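Local structure of DegV family protein (Eubacterium eligens, 3FDJ) at residues A94-R98 with K109-I113; V181-I187 with A198-G204; K225-V231 with D252-A258. The protein is of unknown function but belongs to the DegV family, whose characterised members bind fatty acids, so it probably binds a lipid-like ligand. All coordinates share one frame; numbering follows the deposited sequence.

Overall arrangement
From the N terminus, the three contacts follow one another in series, and none nests within or crosses another. Interaction 1 closes the short connection from helix 90-102 to strand 109-114, on the sheet that includes strands 5-9 and 77-82. Interaction 2 closes the hairpin of strands 184-190 and 196-203. Interaction 3 then closes the longer helical crossover from strand 226-230 through helix 234-248 to strand 253-257. Interactions 2 and 3 belong to one mixed six-stranded sheet and include its two outermost strands; the centres of the two interactions lie about 20 Å apart. Interaction 1 belongs to the other sheet, its centre about 37 Å from that of interaction 2.

Interaction 1 of 3, residues A94-R98 with K109-I113; sequences AMAAR and KVRVI
R98 reaches V110 with an outstretched side chain: CG stands across from the backbone N (chi1 172°), and the chain runs straight on to NE, carrying the guanidinium alongside the strand. The selenomethionine M95 is folded instead. Its CG lies beside the backbone N, and a bend at chi2 (-70°) brings SE against V112.

NE of R98 donates to V110 O at 2.8 Å in a somewhat bent bond (153°). The oxygen lies near the guanidinium plane, whereas the donor stands above the carbonyl plane and so misses the lone pairs. A water adds a second link, accepting from NH2 of R98 at 3.2 Å and from V110 N at 2.9 Å. The arginine thus engages the C=O of V110 directly and its N-H through the water.

Apolar contacts fill in behind. CG of R98 slides past V110 CB at 3.9 Å. V112 is shared by three helix residues: its CG1 meets A94 CB at 3.9 Å, its CB lies 3.8 Å from M95 SE, and its CG2 also touches the CD of R98.

The contact packs helix 90-102 onto strand 109-114 within the beta-alpha-beta unit that starts at strand 77-82. W68 of helix 65-72 adjoins A94, and T82 of strand 77-82 touches both A94 and V112. K109 and R111 point away from this helix and form salt bridges with E140, D143 and D147 of helix 139-150.

Interaction 2 of 3, residues V181-I187 with A198-G204; sequences VLGISVI and AIGKCRG. With NA (sodium ion), chain E; ACY (acetic acid), chain F.
S185 and C202 form a hydrogen-bonded antiparallel pair: S185 N donates to C202 O at 2.9 Å in a nearly straight bond (176°), and C202 N returns a more bent one to S185 O at 2.8 Å. Farther along, I187 N gives to G200 O at 2.7 Å, while I187 O takes I199 N at 2.7 Å and, weakly, G200 N. With I199 and G200 both facing I187, this is a classic beta bulge.

At the other end, V181 to I184 make a type II turn closed by I184 N to V181 O, with G183 at its third position. R203 holds this turn from the neighbouring strand: NH1 donates to L182 O at 3.0 Å, tilted from the guanidinium plane. NH1 also serves one oxygen of an acetate, probably from the crystallisation liquor, and NE binds its other oxygen, OXT, at 2.6 Å. One water takes the N-H of G204 and donates to G183 O, bridging the turn and the next helix's N-cap.

I184 works in two directions. Its carbonyl O binds a sodium ion at 2.4 Å, together with the carbonyls of K160 and A179 and two waters. Its CG1 lies beside the backbone N (chi1 -60°), a bend at chi2 turns CD1 toward the acetate and R203, and CG2 rests on K201 CB. An alanine here is likely to open a gap beside the R203 guanidinium and leave K201 CB without its apolar partner.

On the other face I187 CD1 packs on C202 CB at 3.8 Å, beside L208 of helix 205-219. The chemistry is mainly that of backbone polar groups: the hairpin pairs its own, lends one carbonyl to sodium, and sets an arginine where it can hold a small carboxylate.

Interaction 3 of 3, residues K225-V231 with D252-A258; sequences KLRICHV and DVCVYKA
R227 and D252 form a salt bridge in which NH1 and NH2, each 3.0 Å from OD1 of D252, converge end-on upon that single oxygen. They come from the same face of the carboxylate, whose plane is turned 55° from the guanidinium. NH1 also donates to L226 O at 2.9 Å, which accepts C254 N as well. E127 of helix 120-134 is a second anionic partner for R227 NH2 and also bridges to K225 NZ.

The backbone ladder is parallel, running from L226 N, bonded to D252 O at 3.0 Å, to A258 N, bonded to H230 O. R227 bends at chi2 (-66°), which lays its CD 3.6 Å from C254 CB and brings the guanidinium face over that carbon. Farther along this face, C229 CB makes a CH-pi contact over the Y256 ring, 4.1 Å from its centroid. H230 lies alongside K257, and its ND1 is bonded to N233 N.

On the other face, L226 CD2 meets V253 CG1 at 3.7 Å, and helix 234-248 packs on L226, I228 and V255, as expected of a beta-alpha-beta crossover. The L226/I228 face is apolar; the R227 face adds to C229-Y256 packing an arginine whose charge D252 and E127 probably share.

Interaction 1 of 3, residues A94-R98 with K109-I113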
loop_
_atom_site.group_PDB
_atom_site.type_symbol
_atom_site.label_atom_id
_atom_site.label_comp_id
_atom_site.label_asym_id
_atom_site.label_seq_id
_atom_site.Cartn_x
_atom_site.Cartn_y
_atom_site.Cartn_z
ATOM N N ALA A 94 -0.735 -8.877 13.210
ATOM C CA ALA A 94 -0.184 -7.748 13.973
ATOM C C ALA A 94 -0.872 -7.621 15.349
ATOM O O ALA A 94 -0.220 -7.326 16.351
ATOM C CB ALA A 94 -0.307 -6.440 13.181
HETATM N N MSE A 95 -2.187 -7.823 15.381
HETATM C CA MSE A 95 -2.925 -7.823 16.663
HETATM C C MSE A 95 -2.481 -8.972 17.563
HETATM O O MSE A 95 -2.359 -8.798 18.782
HETATM C CB MSE A 95 -4.432 -7.870 16.435
HETATM C CG MSE A 95 -5.009 -6.632 15.812
HETATM SE SE MSE A 95 -4.968 -5.161 17.070
HETATM C CE MSE A 95 -6.302 -5.728 18.367
ATOM N N ALA A 96 -2.226 -10.136 16.980
ATOM C CA ALA A 96 -1.729 -11.269 17.743
ATOM C C ALA A 96 -0.342 -10.977 18.339
ATOM O O ALA A 96 -0.058 -11.288 19.509
ATOM C CB ALA A 96 -1.713 -12.544 16.844
ATOM N N ALA A 97 0.519 -10.363 17.538
ATOM C CA ALA A 97 1.849 -9.984 18.009
ATOM C C ALA A 97 1.773 -8.892 19.094
ATOM O O ALA A 97 2.527 -8.935 20.067
ATOM C CB ALA A 97 2.717 -9.523 16.810
ATOM N N ARG A 98 0.865 -7.937 18.938
ATOM C CA ARG A 98 0.651 -6.890 19.946
ATOM C C ARG A 98 0.279 -7.522 21.285
ATOM O O ARG A 98 0.738 -7.095 22.336
ATOM C CB ARG A 98 -0.454 -5.931 19.505
ATOM C CG ARG A 98 -0.887 -4.925 20.540
ATOM C CD ARG A 98 -1.924 -3.989 20.006
ATOM N NE ARG A 98 -2.437 -3.125 21.056
ATOM C CZ ARG A 98 -3.434 -3.405 21.883
ATOM N NH1 ARG A 98 -4.087 -4.568 21.834
ATOM N NH2 ARG A 98 -3.782 -2.508 22.798
ATOM N N LYS A 109 2.698 0.984 24.888
ATOM C CA LYS A 109 1.470 1.314 24.178
ATOM C C LYS A 109 1.680 1.001 22.715
ATOM O O LYS A 109 2.666 1.468 22.116
ATOM C CB LYS A 109 1.188 2.803 24.301
ATOM C CG LYS A 109 0.987 3.246 25.719
ATOM C CD LYS A 109 0.495 4.692 25.799
ATOM C CE LYS A 109 1.560 5.673 26.197
ATOM N NZ LYS A 109 1.014 6.514 27.328
ATOM N N VAL A 110 0.772 0.222 22.138
ATOM C CA VAL A 110 0.870 -0.185 20.762
ATOM C C VAL A 110 -0.462 -0.014 20.093
ATOM O O VAL A 110 -1.469 -0.546 20.568
ATOM C CB VAL A 110 1.302 -1.669 20.644
ATOM C CG1 VAL A 110 1.467 -2.069 19.169
ATOM C CG2 VAL A 110 2.623 -1.920 21.429
ATOM N N ARG A 111 -0.489 0.722 18.994
ATOM C CA ARG A 111 -1.726 0.919 18.240
ATOM C C ARG A 111 -1.511 0.278 16.897
ATOM O O ARG A 111 -0.557 0.636 16.189
ATOM C CB ARG A 111 -2.050 2.400 18.070
ATOM C CG ARG A 111 -3.071 2.685 16.951
ATOM C CD ARG A 111 -4.469 2.120 17.257
ATOM N NE ARG A 111 -5.292 2.049 16.037
ATOM C CZ ARG A 111 -5.898 3.086 15.444
ATOM N NH1 ARG A 111 -6.613 2.875 14.357
ATOM N NH2 ARG A 111 -5.829 4.323 15.931
ATOM N N VAL A 112 -2.371 -0.678 16.562
ATOM C CA VAL A 112 -2.354 -1.277 15.227
ATOM C C VAL A 112 -3.433 -0.568 14.406
ATOM O O VAL A 112 -4.597 -0.517 14.828
ATOM C CB VAL A 112 -2.583 -2.779 15.247
ATOM C CG1 VAL A 112 -2.498 -3.334 13.822
ATOM C CG2 VAL A 112 -1.577 -3.517 16.177
ATOM N N ILE A 113 -3.005 -0.014 13.268
ATOM C CA ILE A 113 -3.865 0.741 12.342
ATOM C C ILE A 113 -4.141 -0.104 11.109
ATOM O O ILE A 113 -3.238 -0.399 10.323
ATOM C CB ILE A 113 -3.231 2.077 11.900
ATOM C CG1 ILE A 113 -2.887 2.945 13.103
ATOM C CG2 ILE A 113 -4.181 2.821 10.920
ATOM C CD1 ILE A 113 -2.014 4.138 12.737
HETATM O O HOH W 1 -1.546 -0.382 23.799
#

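Interaction 2 of 3, residues V181-I187 with A198-G204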
loop_
_atom_site.group_PDB
_atom_site.type_symbol
_atom_site.label_atom_id
_atom_site.label_comp_id
_atom_site.label_asym_id
_atom_site.label_seq_id
_atom_site.Cartn_x
_atom_site.Cartn_y
_atom_site.Cartn_z
ATOM N N VAL A 181 -7.735 -8.388 -22.060
ATOM C CA VAL A 181 -7.622 -7.836 -23.408
ATOM C C VAL A 181 -6.385 -6.932 -23.476
ATOM O O VAL A 181 -6.185 -6.082 -22.604
ATOM C CB VAL A 181 -8.891 -7.038 -23.797
ATOM C CG1 VAL A 181 -8.710 -6.277 -25.115
ATOM C CG2 VAL A 181 -10.086 -7.988 -23.895
ATOM N N LEU A 182 -5.554 -7.133 -24.500
ATOM C CA LEU A 182 -4.284 -6.383 -24.614
ATOM C C LEU A 182 -4.548 -4.893 -24.801
ATOM O O LEU A 182 -5.271 -4.494 -25.717
ATOM C CB LEU A 182 -3.461 -6.895 -25.790
ATOM C CG LEU A 182 -2.046 -6.306 -25.920
ATOM C CD1 LEU A 182 -1.144 -6.811 -24.782
ATOM C CD2 LEU A 182 -1.473 -6.634 -27.268
ATOM N N GLY A 183 -3.951 -4.080 -23.928
ATOM C CA GLY A 183 -4.136 -2.628 -23.956
ATOM C C GLY A 183 -5.248 -2.083 -23.068
ATOM O O GLY A 183 -5.465 -0.865 -23.023
ATOM N N ILE A 184 -5.980 -2.971 -22.389
ATOM C CA ILE A 184 -7.015 -2.561 -21.459
ATOM C C ILE A 184 -6.504 -2.675 -20.029
ATOM O O ILE A 184 -6.001 -3.722 -19.635
ATOM C CB ILE A 184 -8.316 -3.409 -21.595
ATOM C CG1 ILE A 184 -8.886 -3.276 -22.992
ATOM C CG2 ILE A 184 -9.380 -2.939 -20.586
ATOM C CD1 ILE A 184 -9.172 -1.818 -23.404
ATOM N N SER A 185 -6.671 -1.590 -19.269
ATOM C CA SER A 185 -6.452 -1.577 -17.829
ATOM C C SER A 185 -7.759 -1.441 -17.077
ATOM O O SER A 185 -8.726 -0.918 -17.616
ATOM C CB SER A 185 -5.582 -0.387 -17.464
ATOM O OG SER A 185 -4.308 -0.504 -18.058
ATOM N N VAL A 186 -7.774 -1.898 -15.829
ATOM C CA VAL A 186 -8.894 -1.699 -14.925
ATOM C C VAL A 186 -8.514 -0.667 -13.904
ATOM O O VAL A 186 -7.421 -0.736 -13.304
ATOM C CB VAL A 186 -9.307 -2.981 -14.206
ATOM C CG1 VAL A 186 -10.355 -2.692 -13.092
ATOM C CG2 VAL A 186 -9.810 -4.011 -15.232
ATOM N N ILE A 187 -9.402 0.309 -13.735
ATOM C CA ILE A 187 -9.222 1.363 -12.747
ATOM C C ILE A 187 -10.011 0.988 -11.492
ATOM O O ILE A 187 -11.182 0.600 -11.566
ATOM C CB ILE A 187 -9.733 2.724 -13.287
ATOM C CG1 ILE A 187 -8.987 3.120 -14.554
ATOM C CG2 ILE A 187 -9.548 3.820 -12.214
ATOM C CD1 ILE A 187 -9.623 4.360 -15.253
ATOM N N ALA A 198 -13.788 -1.916 -8.416
ATOM C CA ALA A 198 -13.473 -1.549 -9.798
ATOM C C ALA A 198 -14.374 -0.381 -10.238
ATOM O O ALA A 198 -15.578 -0.409 -10.039
ATOM C CB ALA A 198 -13.629 -2.775 -10.729
ATOM N N ILE A 199 -13.760 0.652 -10.789
ATOM C CA ILE A 199 -14.439 1.864 -11.214
ATOM C C ILE A 199 -14.762 1.764 -12.703
ATOM O O ILE A 199 -15.791 2.243 -13.160
ATOM C CB ILE A 199 -13.518 3.106 -11.013
ATOM C CG1 ILE A 199 -13.484 3.516 -9.543
ATOM C CG2 ILE A 199 -13.981 4.282 -11.906
ATOM C CD1 ILE A 199 -12.535 4.640 -9.262
ATOM N N GLY A 200 -13.867 1.159 -13.461
ATOM C CA GLY A 200 -14.062 1.013 -14.882
ATOM C C GLY A 200 -12.818 0.574 -15.616
ATOM O O GLY A 200 -11.810 0.326 -15.030
ATOM N N LYS A 201 -12.925 0.469 -16.930
ATOM C CA LYS A 201 -11.807 0.019 -17.758
ATOM C C LYS A 201 -11.257 1.212 -18.480
ATOM O O LYS A 201 -11.915 2.254 -18.592
ATOM C CB LYS A 201 -12.282 -1.015 -18.773
ATOM C CG LYS A 201 -13.013 -0.427 -19.945
ATOM C CD LYS A 201 -13.718 -1.461 -20.744
ATOM C CE LYS A 201 -13.256 -1.485 -22.146
ATOM N NZ LYS A 201 -13.734 -2.727 -22.800
ATOM N N CYS A 202 -10.069 1.052 -19.038
ATOM C CA CYS A 202 -9.448 2.143 -19.690
ATOM C C CYS A 202 -8.501 1.691 -20.792
ATOM O O CYS A 202 -7.651 0.843 -20.561
ATOM C CB CYS A 202 -8.692 2.881 -18.606
ATOM S SG CYS A 202 -8.159 4.391 -19.135
ATOM N N ARG A 203 -8.644 2.243 -21.999
ATOM C CA ARG A 203 -7.689 1.967 -23.074
ATOM C C ARG A 203 -6.655 3.092 -23.257
ATOM O O ARG A 203 -6.911 4.101 -23.954
ATOM C CB ARG A 203 -8.392 1.715 -24.415
ATOM C CG ARG A 203 -7.382 1.372 -25.528
ATOM C CD ARG A 203 -8.002 0.821 -26.828
ATOM N NE ARG A 203 -8.210 -0.623 -26.742
ATOM C CZ ARG A 203 -7.252 -1.549 -26.847
ATOM N NH1 ARG A 203 -7.570 -2.831 -26.717
ATOM N NH2 ARG A 203 -5.984 -1.208 -27.071
ATOM N N GLY A 204 -5.498 2.901 -22.647
ATOM C CA GLY A 204 -4.336 3.739 -22.876
ATOM C C GLY A 204 -4.111 4.802 -21.828
ATOM O O GLY A 204 -5.028 5.179 -21.089
HETATM NA NA NA E . -4.656 -5.615 -20.028
HETATM C C ACY F . -11.266 -1.834 -26.434
HETATM O O ACY F . -10.570 -2.871 -26.320
HETATM O OXT ACY F . -10.783 -0.673 -26.361
HETATM C CH3 ACY F . -12.744 -2.003 -26.673
HETATM O O HOH W 2 -4.389 0.855 -20.925
HETATM O O HOH W 3 -3.173 -4.265 -20.745
HETATM O O HOH W 4 -3.254 -7.246 -20.782
#

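Interaction 3 of 3, residues K225-V231 with D252-A258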
loop_
_atom_site.group_PDB
_atom_site.type_symbol
_atom_site.label_atom_id
_atom_site.label_comp_id
_atom_site.label_asym_id
_atom_site.label_seq_id
_atom_site.Cartn_x
_atom_site.Cartn_y
_atom_site.Cartn_z
ATOM N N LYS A 225 -1.028 16.349 -0.540
ATOM C CA LYS A 225 -0.019 15.334 -0.691
ATOM C C LYS A 225 -0.486 14.212 -1.634
ATOM O O LYS A 225 -1.628 13.773 -1.573
ATOM C CB LYS A 225 0.325 14.791 0.698
ATOM C CG LYS A 225 1.404 13.754 0.690
ATOM C CD LYS A 225 1.678 13.223 2.084
ATOM C CE LYS A 225 2.268 14.259 2.972
ATOM N NZ LYS A 225 2.929 13.637 4.150
ATOM N N LEU A 226 0.419 13.787 -2.511
ATOM C CA LEU A 226 0.168 12.796 -3.553
ATOM C C LEU A 226 1.334 11.822 -3.585
ATOM O O LEU A 226 2.503 12.235 -3.638
ATOM C CB LEU A 226 0.096 13.489 -4.926
ATOM C CG LEU A 226 0.082 12.599 -6.183
ATOM C CD1 LEU A 226 -1.198 11.818 -6.212
ATOM C CD2 LEU A 226 0.265 13.475 -7.448
ATOM N N ARG A 227 1.030 10.528 -3.554
ATOM C CA ARG A 227 2.062 9.488 -3.564
ATOM C C ARG A 227 1.672 8.474 -4.626
ATOM O O ARG A 227 0.536 8.012 -4.657
ATOM C CB ARG A 227 2.181 8.815 -2.172
ATOM C CG ARG A 227 2.671 9.760 -1.067
ATOM C CD ARG A 227 4.091 10.215 -1.305
ATOM N NE ARG A 227 4.583 11.136 -0.276
ATOM C CZ ARG A 227 4.589 12.464 -0.342
ATOM N NH1 ARG A 227 4.180 13.119 -1.421
ATOM N NH2 ARG A 227 5.090 13.140 0.681
ATOM N N ILE A 228 2.596 8.171 -5.528
ATOM C CA ILE A 228 2.326 7.248 -6.631
ATOM C C ILE A 228 3.424 6.180 -6.670
ATOM O O ILE A 228 4.621 6.523 -6.780
ATOM C CB ILE A 228 2.326 7.976 -7.998
ATOM C CG1 ILE A 228 1.426 9.218 -7.994
ATOM C CG2 ILE A 228 1.973 6.987 -9.136
ATOM C CD1 ILE A 228 1.511 10.115 -9.282
ATOM N N CYS A 229 3.040 4.907 -6.570
ATOM C CA CYS A 229 3.970 3.815 -6.806
ATOM C C CYS A 229 3.619 3.108 -8.113
ATOM O O CYS A 229 2.481 3.197 -8.611
ATOM C CB CYS A 229 4.071 2.840 -5.622
ATOM S SG CYS A 229 2.762 1.741 -5.549
ATOM N N HIS A 230 4.629 2.492 -8.716
ATOM C CA HIS A 230 4.506 1.829 -9.979
ATOM C C HIS A 230 5.293 0.538 -9.991
ATOM O O HIS A 230 6.285 0.382 -9.266
ATOM C CB HIS A 230 4.974 2.739 -11.122
ATOM C CG HIS A 230 6.433 3.029 -11.087
ATOM N ND1 HIS A 230 7.369 2.193 -11.662
ATOM C CD2 HIS A 230 7.128 4.020 -10.484
ATOM C CE1 HIS A 230 8.576 2.681 -11.438
ATOM N NE2 HIS A 230 8.457 3.789 -10.725
ATOM N N VAL A 231 4.839 -0.382 -10.825
ATOM C CA VAL A 231 5.493 -1.657 -11.049
ATOM C C VAL A 231 6.057 -1.607 -12.458
ATOM O O VAL A 231 5.350 -1.908 -13.437
ATOM C CB VAL A 231 4.513 -2.826 -10.964
ATOM C CG1 VAL A 231 5.290 -4.150 -11.065
ATOM C CG2 VAL A 231 3.669 -2.744 -9.683
ATOM N N ASP A 252 3.629 18.684 -3.281
ATOM C CA ASP A 252 4.102 17.564 -2.464
ATOM C C ASP A 252 3.764 16.225 -3.128
ATOM O O ASP A 252 2.760 15.596 -2.813
ATOM C CB ASP A 252 3.520 17.641 -1.049
ATOM C CG ASP A 252 4.175 16.654 -0.096
ATOM O OD1 ASP A 252 5.020 15.834 -0.526
ATOM O OD2 ASP A 252 3.845 16.721 1.099
ATOM N N VAL A 253 4.637 15.812 -4.042
ATOM C CA VAL A 253 4.449 14.624 -4.863
ATOM C C VAL A 253 5.683 13.765 -4.758
ATOM O O VAL A 253 6.801 14.271 -4.726
ATOM C CB VAL A 253 4.228 14.965 -6.345
ATOM C CG1 VAL A 253 3.903 13.683 -7.172
ATOM C CG2 VAL A 253 3.110 15.942 -6.489
ATOM N N CYS A 254 5.480 12.461 -4.678
ATOM C CA CYS A 254 6.574 11.514 -4.759
ATOM C C CYS A 254 6.127 10.334 -5.645
ATOM O O CYS A 254 5.056 9.761 -5.420
ATOM C CB CYS A 254 6.979 11.027 -3.373
ATOM S SG CYS A 254 8.453 9.990 -3.399
ATOM N N VAL A 255 6.961 9.999 -6.629
ATOM C CA VAL A 255 6.783 8.825 -7.490
ATOM C C VAL A 255 7.893 7.844 -7.142
ATOM O O VAL A 255 9.079 8.217 -7.112
ATOM C CB VAL A 255 6.930 9.204 -8.971
ATOM C CG1 VAL A 255 7.062 7.938 -9.874
ATOM C CG2 VAL A 255 5.770 10.097 -9.412
ATOM N N TYR A 256 7.537 6.586 -6.905
ATOM C CA TYR A 256 8.531 5.615 -6.472
ATOM C C TYR A 256 8.120 4.193 -6.822
ATOM O O TYR A 256 6.995 3.936 -7.229
ATOM C CB TYR A 256 8.760 5.740 -4.960
ATOM C CG TYR A 256 7.500 5.576 -4.155
ATOM C CD1 TYR A 256 6.600 6.636 -4.025
ATOM C CD2 TYR A 256 7.200 4.377 -3.517
ATOM C CE1 TYR A 256 5.426 6.491 -3.319
ATOM C CE2 TYR A 256 6.035 4.235 -2.785
ATOM C CZ TYR A 256 5.153 5.299 -2.708
ATOM O OH TYR A 256 4.009 5.192 -2.001
ATOM N N LYS A 257 9.065 3.272 -6.692
ATOM C CA LYS A 257 8.824 1.884 -7.070
ATOM C C LYS A 257 8.022 1.124 -6.004
ATOM O O LYS A 257 8.274 1.231 -4.800
ATOM C CB LYS A 257 10.139 1.146 -7.294
ATOM C CG LYS A 257 11.006 1.712 -8.400
ATOM C CD LYS A 257 12.259 0.860 -8.569
ATOM C CE LYS A 257 13.122 1.398 -9.680
ATOM N NZ LYS A 257 13.600 2.758 -9.315
ATOM N N ALA A 258 7.117 0.291 -6.480
ATOM C CA ALA A 258 6.419 -0.671 -5.628
ATOM C C ALA A 258 7.388 -1.703 -5.061
ATOM O O ALA A 258 8.435 -1.994 -5.656
ATOM C CB ALA A 258 5.301 -1.349 -6.415
#